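Local coordinates for protein putrescine aminotransferase (Halomonas elongata DSM 2581, PDB 6GWI) that probably transfers amino groups from amines such as putrescine to keto acceptors, using pyridoxal-5'-phosphate as cofactor, at residues V297-D301 with R302-T306. Residues are numbered along the deposited sequence; the frame is centred on the assembly and turned at random.
Sequences VLVGD and RVAET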
ATOM      1  N   VAL B 297       7.969  -8.854   0.219  1.00 21.07           N
ATOM      2  CA  VAL B 297       9.418  -8.862   0.086  1.00 14.36           C
ATOM      3  C   VAL B 297       9.877 -10.288   0.338  1.00 18.13           C
ATOM      4  O   VAL B 297       9.625 -10.842   1.416  1.00 18.99           O
ATOM      5  CB  VAL B 297      10.099  -7.894   1.067  1.00 19.13           C
ATOM      6  CG1 VAL B 297      11.612  -7.896   0.857  1.00 24.32           C
ATOM      7  CG2 VAL B 297       9.541  -6.487   0.907  1.00 26.99           C
ATOM      8  N   LEU B 298      10.519 -10.892  -0.656  1.00 17.52           N
ATOM      9  CA  LEU B 298      11.216 -12.154  -0.445  1.00 15.80           C
ATOM     10  C   LEU B 298      12.552 -11.830   0.214  1.00 18.83           C
ATOM     11  O   LEU B 298      13.337 -11.035  -0.318  1.00 18.71           O
ATOM     12  CB  LEU B 298      11.402 -12.901  -1.761  1.00 18.43           C
ATOM     13  CG  LEU B 298      10.099 -13.307  -2.463  1.00 26.29           C
ATOM     14  CD1 LEU B 298      10.346 -13.816  -3.873  1.00 26.57           C
ATOM     15  CD2 LEU B 298       9.357 -14.358  -1.655  1.00 28.51           C
ATOM     16  N   VAL B 299      12.812 -12.444   1.362  1.00 17.78           N
ATOM     17  CA  VAL B 299      13.904 -12.037   2.241  1.00 25.75           C
ATOM     18  C   VAL B 299      14.951 -13.139   2.239  1.00 24.24           C
ATOM     19  O   VAL B 299      14.645 -14.300   2.543  1.00 23.92           O
ATOM     20  CB  VAL B 299      13.407 -11.756   3.669  1.00 22.67           C
ATOM     21  CG1 VAL B 299      14.558 -11.296   4.559  1.00 20.78           C
ATOM     22  CG2 VAL B 299      12.284 -10.722   3.655  1.00 22.98           C
ATOM     23  N   GLY B 300      16.187 -12.773   1.901  1.00 20.30           N
ATOM     24  CA  GLY B 300      17.266 -13.733   1.899  1.00 30.22           C
ATOM     25  C   GLY B 300      17.693 -14.117   3.302  1.00 23.93           C
ATOM     26  O   GLY B 300      17.454 -13.406   4.279  1.00 24.01           O
ATOM     27  N   ASP B 301      18.366 -15.269   3.385  1.00 18.73           N
ATOM     28  CA  ASP B 301      18.745 -15.825   4.679  1.00 21.02           C
ATOM     29  C   ASP B 301      19.623 -14.867   5.474  1.00 25.33           C
ATOM     30  O   ASP B 301      19.529 -14.809   6.706  1.00 28.15           O
ATOM     31  CB  ASP B 301      19.477 -17.156   4.488  1.00 23.75           C
ATOM     32  CG  ASP B 301      18.555 -18.285   4.082  1.00 30.99           C
ATOM     33  OD1 ASP B 301      17.339 -18.193   4.347  1.00 43.07           O
ATOM     34  OD2 ASP B 301      19.054 -19.279   3.512  1.00 48.59           O
ATOM     35  N   ARG B 302      20.513 -14.138   4.798  1.00 26.53           N
ATOM     36  CA  ARG B 302      21.425 -13.250   5.514  1.00 32.66           C
ATOM     37  C   ARG B 302      20.666 -12.154   6.254  1.00 23.05           C
ATOM     38  O   ARG B 302      20.938 -11.887   7.430  1.00 19.89           O
ATOM     39  CB  ARG B 302      22.481 -12.682   4.564  1.00 35.29           C
ATOM     40  CG  ARG B 302      23.401 -11.680   5.240  1.00 47.69           C
ATOM     41  CD  ARG B 302      24.675 -11.425   4.448  1.00 50.91           C
ATOM     42  NE  ARG B 302      25.458 -12.661   4.371  1.00 67.33           N
ATOM     43  CZ  ARG B 302      26.574 -12.818   3.666  1.00 58.03           C
ATOM     44  NH1 ARG B 302      27.075 -11.814   2.963  1.00 52.05           N
ATOM     45  NH2 ARG B 302      27.195 -13.988   3.675  1.00 49.59           N
ATOM     46  N   VAL B 303      19.731 -11.482   5.580  1.00 22.96           N
ATOM     47  CA  VAL B 303      18.956 -10.446   6.259  1.00 28.34           C
ATOM     48  C   VAL B 303      17.988 -11.078   7.254  1.00 26.15           C
ATOM     49  O   VAL B 303      17.821 -10.588   8.377  1.00 23.41           O
ATOM     50  CB  VAL B 303      18.221  -9.558   5.238  1.00 32.72           C
ATOM     51  CG1 VAL B 303      17.251  -8.602   5.944  1.00 28.52           C
ATOM     52  CG2 VAL B 303      19.227  -8.780   4.403  1.00 39.80           C
ATOM     53  N   ALA B 304      17.336 -12.173   6.860  1.00 25.15           N
ATOM     54  CA  ALA B 304      16.343 -12.796   7.729  1.00 26.43           C
ATOM     55  C   ALA B 304      16.956 -13.230   9.056  1.00 28.87           C
ATOM     56  O   ALA B 304      16.354 -13.041  10.121  1.00 26.10           O
ATOM     57  CB  ALA B 304      15.710 -13.990   7.015  1.00 25.24           C
ATOM     58  N   GLU B 305      18.153 -13.819   9.017  1.00 25.96           N
ATOM     59  CA  GLU B 305      18.740 -14.369  10.234  1.00 34.70           C
ATOM     60  C   GLU B 305      19.098 -13.273  11.230  1.00 29.09           C
ATOM     61  O   GLU B 305      18.937 -13.453  12.442  1.00 21.80           O
ATOM     62  CB  GLU B 305      19.972 -15.203   9.889  1.00 48.08           C
ATOM     63  CG  GLU B 305      19.638 -16.602   9.393  1.00 74.37           C
ATOM     64  CD  GLU B 305      18.942 -17.451  10.441  1.00 92.14           C
ATOM     65  OE1 GLU B 305      19.440 -17.520  11.585  1.00 89.73           O
ATOM     66  OE2 GLU B 305      17.890 -18.045  10.120  1.00 88.96           O
ATOM     67  N   THR B 306      19.605 -12.140  10.750  1.00 24.81           N
ATOM     68  CA  THR B 306      19.907 -11.038  11.655  1.00 27.57           C
ATOM     69  C   THR B 306      18.629 -10.476  12.271  1.00 24.65           C
ATOM     70  O   THR B 306      18.550 -10.287  13.491  1.00 26.70           O
ATOM     71  CB  THR B 306      20.696  -9.960  10.916  1.00 33.44           C
ATOM     72  OG1 THR B 306      21.996 -10.475  10.599  1.00 24.25           O
ATOM     73  CG2 THR B 306      20.851  -8.714  11.770  1.00 33.03           C
TER
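The carbonyl oxygen of G300 takes the amide of A304, with A304 N 2.9 Å from G300 O and an N-H...O angle of 166°. The methyl of A304 sits close beside the same acceptor, CB being 3.3 Å from G300 O. One residue on, E305 N reaches D301 O at 2.9 Å, tilted 31° from the carbonyl plane. E305 CB and CG both lie against that oxygen; CG comes to 3.2 Å from D301 O because chi1 (-80°) turns it back beside its own backbone N. These two i to i+4 bonds open helix 301-311, with G300 at the N-cap, where the chain turns roughly at right angles out of strand 295-300. That strand runs antiparallel between strands 108-114 and 280-283, consistent with the antiparallel strand of the large-domain sheet in fold type I PLP enzymes. V299, just before the cap, packs into the corner. Its CG1, held anti to the backbone N, meets A304 CB at 3.8 Å and V303 CG1 at 4.1 Å; L280 of a flanking strand touches both valines, and L16 of the second subunit packs on V299. On the more open side, D301 OD1 is hydrogen-bonded by N109 ND2. R110 makes weak, long ion pairs with D301 and E305, and its charge probably eases the repulsion between their carboxylates, whose OD1 and OE2 stand 5.8 Å apart.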